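Local coordinates for putative branched-chain amino acid ABC transporter (Rhodospirillum rubrum ATCC 11170, PDB 3HUT), which probably binds branched-chain or related amino acids outside the cytoplasmic membrane and delivers them to an ABC transporter for uptake, at residues A[129-134]-A[161-166]; A[140-145]-A[195-200]. One frame throughout, in Å; residues are numbered along the deposited sequence.

Interaction 1 of 2, residues A[129-134]-A[161-166]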
# COMPACT_ATOMS: atom_id res chain seq x y z
N ASN A 129 -12.87 -5.41 0.49
CA ASN A 129 -13.12 -4.45 -0.58
C ASN A 129 -13.55 -5.17 -1.85
O ASN A 129 -14.54 -4.80 -2.49
CB ASN A 129 -11.86 -3.62 -0.85
CG ASN A 129 -12.06 -2.62 -1.98
OD1 ASN A 129 -11.88 -2.94 -3.16
ND2 ASN A 129 -12.44 -1.40 -1.63
N ASN A 130 -12.81 -6.22 -2.21
CA ASN A 130 -13.12 -6.96 -3.43
C ASN A 130 -14.33 -7.87 -3.29
O ASN A 130 -15.03 -8.13 -4.28
CB ASN A 130 -11.89 -7.74 -3.88
CG ASN A 130 -10.76 -6.83 -4.28
OD1 ASN A 130 -10.99 -5.68 -4.66
ND2 ASN A 130 -9.52 -7.32 -4.20
N ALA A 131 -14.59 -8.35 -2.09
CA ALA A 131 -15.76 -9.20 -1.91
C ALA A 131 -16.99 -8.31 -2.12
O ALA A 131 -17.93 -8.69 -2.81
CB ALA A 131 -15.78 -9.81 -0.51
N ALA A 132 -16.98 -7.12 -1.53
CA ALA A 132 -18.10 -6.18 -1.68
C ALA A 132 -18.28 -5.79 -3.14
O ALA A 132 -19.41 -5.64 -3.62
CB ALA A 132 -17.86 -4.92 -0.83
N TRP A 133 -17.17 -5.63 -3.85
CA TRP A 133 -17.19 -5.27 -5.26
C TRP A 133 -17.89 -6.36 -6.09
O TRP A 133 -18.78 -6.08 -6.89
CB TRP A 133 -15.75 -5.06 -5.74
CG TRP A 133 -15.58 -4.67 -7.20
CD1 TRP A 133 -16.56 -4.35 -8.10
CD2 TRP A 133 -14.34 -4.56 -7.90
NE1 TRP A 133 -16.00 -4.05 -9.32
CE2 TRP A 133 -14.64 -4.17 -9.23
CE3 TRP A 133 -13.00 -4.75 -7.54
CZ2 TRP A 133 -13.64 -3.98 -10.19
CZ3 TRP A 133 -12.01 -4.56 -8.51
CH2 TRP A 133 -12.34 -4.17 -9.81
N MSE A 134 -17.49 -7.61 -5.87
CA MSE A 134 -18.10 -8.71 -6.61
C MSE A 134 -19.58 -8.91 -6.27
O MSE A 134 -20.38 -9.25 -7.14
CB MSE A 134 -17.29 -9.99 -6.38
CG MSE A 134 -15.93 -9.92 -7.04
SE MSE A 134 -14.83 -11.48 -6.78
CE MSE A 134 -15.64 -12.65 -8.09
N LYS A 161 -14.49 -14.48 4.02
CA LYS A 161 -15.35 -14.09 5.14
C LYS A 161 -16.31 -12.98 4.74
O LYS A 161 -17.50 -13.04 5.05
CB LYS A 161 -14.49 -13.65 6.33
CG LYS A 161 -15.29 -13.43 7.60
CD LYS A 161 -14.38 -13.07 8.77
CE LYS A 161 -15.18 -12.91 10.05
NZ LYS A 161 -14.31 -12.57 11.21
N ALA A 162 -15.80 -11.96 4.05
CA ALA A 162 -16.62 -10.83 3.62
C ALA A 162 -17.68 -11.25 2.61
O ALA A 162 -18.82 -10.77 2.64
CB ALA A 162 -15.75 -9.74 3.03
N PHE A 163 -17.30 -12.13 1.69
CA PHE A 163 -18.22 -12.60 0.66
C PHE A 163 -19.38 -13.38 1.28
O PHE A 163 -20.55 -13.12 0.97
CB PHE A 163 -17.46 -13.48 -0.34
CG PHE A 163 -18.18 -13.68 -1.65
CD1 PHE A 163 -18.38 -12.62 -2.52
CD2 PHE A 163 -18.62 -14.95 -2.02
CE1 PHE A 163 -19.01 -12.82 -3.75
CE2 PHE A 163 -19.25 -15.16 -3.25
CZ PHE A 163 -19.44 -14.09 -4.12
N GLU A 164 -19.06 -14.32 2.16
CA GLU A 164 -20.08 -15.13 2.82
C GLU A 164 -20.96 -14.28 3.75
O GLU A 164 -22.13 -14.57 3.94
CB GLU A 164 -19.42 -16.28 3.60
CG GLU A 164 -18.54 -17.18 2.72
CD GLU A 164 -17.83 -18.28 3.50
OE1 GLU A 164 -17.53 -18.07 4.69
OE2 GLU A 164 -17.56 -19.35 2.91
N LEU A 165 -20.38 -13.23 4.32
CA LEU A 165 -21.13 -12.34 5.20
C LEU A 165 -22.22 -11.66 4.39
O LEU A 165 -23.28 -11.34 4.92
CB LEU A 165 -20.21 -11.28 5.81
CG LEU A 165 -20.91 -10.18 6.63
CD1 LEU A 165 -21.60 -10.80 7.83
CD2 LEU A 165 -19.88 -9.15 7.09
N ARG A 166 -21.95 -11.43 3.11
CA ARG A 166 -22.89 -10.78 2.22
C ARG A 166 -23.81 -11.76 1.49
O ARG A 166 -24.53 -11.38 0.58
CB ARG A 166 -22.13 -9.90 1.22
CG ARG A 166 -21.42 -8.74 1.89
CD ARG A 166 -20.53 -7.97 0.95
NE ARG A 166 -20.07 -6.72 1.56
CZ ARG A 166 -19.24 -6.64 2.60
NH1 ARG A 166 -18.77 -7.74 3.17
NH2 ARG A 166 -18.90 -5.45 3.08
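Ala131 directs its CB toward helix 150-165, where it lies 3.5 Å from Ala162 CB and also close to the backbone N of Phe163. Two such small residues meeting let the short axes of 129-134 and 161-165 approach to 8.2 Å, and the segments run in roughly the same direction, crossing at -35°.

Phe163 reaches past this meeting point. Its CG lies anti to the backbone N (chi1 -163°), which carries the ring along the flank of helix 126-136 toward the next turn. There the ring turns its edge to the carbonyl of Ala131, with Phe163 CD1 4.0 Å from Ala131 O near the ring plane, while CB of Met134, present as selenomethionine, approaches Phe163 CE1 obliquely at 4.2 Å.

At the other end of the contact, Arg166, just past the helix end, folds back over its own last turn. Its chain is extended from CG to NE, and Arg166 NE passes 3.7 Å from Ala132 CB, which meets the guanidinium obliquely. Arg166 NH1 donates to Ala162 O at 3.1 Å; the acceptor lies in the guanidinium plane, but the donor stands above the carbonyl plane. Arg166 N reaches the same oxygen from the opposite face, giving this C-terminal carbonyl two donors.

Pro128 and Ile135 extend the apolar seam along helix 126-136. Between the segments themselves the evidence is for van der Waals packing alone: the arginine spends this polar bond within its own helix end and presents its CD and NE to Ala132.

Interaction 2 of 2, residues A[140-145]-A[195-200]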
# COMPACT_ATOMS: atom_id res chain seq x y z
N THR A 140 -22.82 -14.33 -6.69
CA THR A 140 -23.24 -15.00 -5.47
C THR A 140 -22.46 -16.28 -5.23
O THR A 140 -22.57 -16.88 -4.16
CB THR A 140 -24.75 -15.32 -5.51
OG1 THR A 140 -25.05 -16.04 -6.71
CG2 THR A 140 -25.56 -14.05 -5.46
N SER A 141 -21.69 -16.71 -6.22
CA SER A 141 -20.86 -17.91 -6.08
C SER A 141 -19.54 -17.66 -6.79
O SER A 141 -19.52 -17.24 -7.95
CB SER A 141 -21.55 -19.14 -6.69
OG SER A 141 -21.43 -19.12 -8.10
N VAL A 142 -18.44 -17.91 -6.10
CA VAL A 142 -17.14 -17.67 -6.69
C VAL A 142 -16.12 -18.75 -6.35
O VAL A 142 -16.31 -19.54 -5.42
CB VAL A 142 -16.58 -16.30 -6.21
CG1 VAL A 142 -16.29 -16.37 -4.71
CG2 VAL A 142 -15.32 -15.92 -6.99
N ALA A 143 -15.05 -18.78 -7.12
CA ALA A 143 -13.96 -19.71 -6.90
C ALA A 143 -12.82 -18.84 -6.40
O ALA A 143 -12.56 -17.77 -6.97
CB ALA A 143 -13.56 -20.39 -8.22
N VAL A 144 -12.17 -19.25 -5.33
CA VAL A 144 -11.06 -18.47 -4.80
C VAL A 144 -9.77 -19.27 -4.96
O VAL A 144 -9.68 -20.41 -4.50
CB VAL A 144 -11.24 -18.14 -3.31
CG1 VAL A 144 -10.01 -17.38 -2.80
CG2 VAL A 144 -12.51 -17.32 -3.10
N ILE A 145 -8.80 -18.67 -5.62
CA ILE A 145 -7.50 -19.31 -5.82
C ILE A 145 -6.49 -18.37 -5.19
O ILE A 145 -6.39 -17.21 -5.59
CB ILE A 145 -7.18 -19.48 -7.31
CG1 ILE A 145 -8.31 -20.22 -8.01
CG2 ILE A 145 -5.87 -20.27 -7.46
CD1 ILE A 145 -8.06 -20.44 -9.48
N PRO A 195 -18.58 -22.16 -10.75
CA PRO A 195 -18.76 -20.88 -10.07
C PRO A 195 -19.07 -19.81 -11.12
O PRO A 195 -18.82 -20.01 -12.30
CB PRO A 195 -17.41 -20.66 -9.39
CG PRO A 195 -16.45 -21.34 -10.33
CD PRO A 195 -17.18 -22.62 -10.67
N GLN A 196 -19.63 -18.67 -10.69
CA GLN A 196 -19.96 -17.59 -11.62
C GLN A 196 -18.72 -16.75 -11.94
O GLN A 196 -18.64 -16.13 -13.00
CB GLN A 196 -21.02 -16.68 -11.03
CG GLN A 196 -22.31 -17.36 -10.62
CD GLN A 196 -23.25 -16.40 -9.91
OE1 GLN A 196 -22.81 -15.59 -9.08
NE2 GLN A 196 -24.54 -16.47 -10.24
N ALA A 197 -17.76 -16.74 -11.03
CA ALA A 197 -16.55 -15.96 -11.24
C ALA A 197 -15.39 -16.50 -10.43
O ALA A 197 -15.57 -17.39 -9.59
CB ALA A 197 -16.80 -14.49 -10.88
N ILE A 198 -14.21 -15.96 -10.69
CA ILE A 198 -12.99 -16.37 -10.01
C ILE A 198 -12.27 -15.18 -9.39
O ILE A 198 -12.14 -14.13 -10.02
CB ILE A 198 -12.02 -17.05 -11.00
CG1 ILE A 198 -12.71 -18.23 -11.68
CG2 ILE A 198 -10.75 -17.50 -10.28
CD1 ILE A 198 -11.89 -18.87 -12.79
N TYR A 199 -11.81 -15.35 -8.15
CA TYR A 199 -11.06 -14.30 -7.48
C TYR A 199 -9.66 -14.84 -7.25
O TYR A 199 -9.50 -15.89 -6.62
CB TYR A 199 -11.67 -13.92 -6.13
CG TYR A 199 -10.86 -12.85 -5.43
CD1 TYR A 199 -10.84 -11.54 -5.92
CD2 TYR A 199 -10.06 -13.16 -4.33
CE1 TYR A 199 -10.02 -10.56 -5.34
CE2 TYR A 199 -9.24 -12.18 -3.74
CZ TYR A 199 -9.23 -10.89 -4.26
OH TYR A 199 -8.43 -9.91 -3.70
N LEU A 200 -8.65 -14.14 -7.74
CA LEU A 200 -7.27 -14.59 -7.59
C LEU A 200 -6.48 -13.82 -6.54
O LEU A 200 -6.22 -12.62 -6.69
CB LEU A 200 -6.53 -14.48 -8.93
CG LEU A 200 -7.10 -15.28 -10.11
CD1 LEU A 200 -6.26 -15.04 -11.36
CD2 LEU A 200 -7.12 -16.76 -9.74
O HOH W 1 -25.74 -14.24 -8.53
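Gln196 reaches across to the start of the neighbouring strand, where its OE1 receives Thr140 N at 2.7 Å in a nearly straight bond (174° at the hydrogen). The same oxygen takes a longer bond from Ser141 N, which stands well above the amide plane. In return, Gln196 N donates to both Ser141 O and Ser141 OG, the latter at 3.2 Å; the hydroxyl sits between the backbone N and the carbonyl carbon of Ser141 (chi1 77°), which sets OG within reach of that N-H. One water accepts from Gln196 NE2 and also bonds Thr140 OG1. With an alanine at position 196, the N-H groups of Thr140 and Ser141 would probably lose their shared acceptor, and the water its amide donor.

Beyond this end, regular parallel pairing takes over: Ala143 N bonds Ala197 O, Tyr199 N bonds Ala143 O at 2.8 Å, and Ile145 N bonds Tyr199 O. On one face Ala143 CB meets Pro195 CG at 3.7 Å, and Ile145 CB lies beside Leu200 CD2 at 3.6 Å, their side chains pointing the same way.

On the other face, Val142, Val144, Ala197 and Tyr199 look toward two helices, 126-136 and 150-165. Phe159 of helix 150-165 stacks on Tyr199, and Phe139 packs on Ala197. Strand 169-176 pairs with the far edge of strand 141-147, making the latter an interior strand of this sheet.

The two contacts form successive layers of one alpha/beta lobe, their centres about 11 Å apart: interaction 1 joins two helices lying on the sheet face that carries Val142, Ala197 and Tyr199 of interaction 2. Met134 CE lies 3.5 Å from both Val142 CG2 and Ala197 CB, and Phe163 CE2 lies 3.5 Å from Val142 CG1. The amide end of Asn130 approaches the Tyr199 hydroxyl. Helix 126-136, strand 141-147 and helix 150-165 follow one another in the chain, in keeping with the alternating helix and strand order of this alpha/beta fold. No ligand defines a site here; most touching residues of both contacts are buried, while Arg166 and Thr140 are exposed.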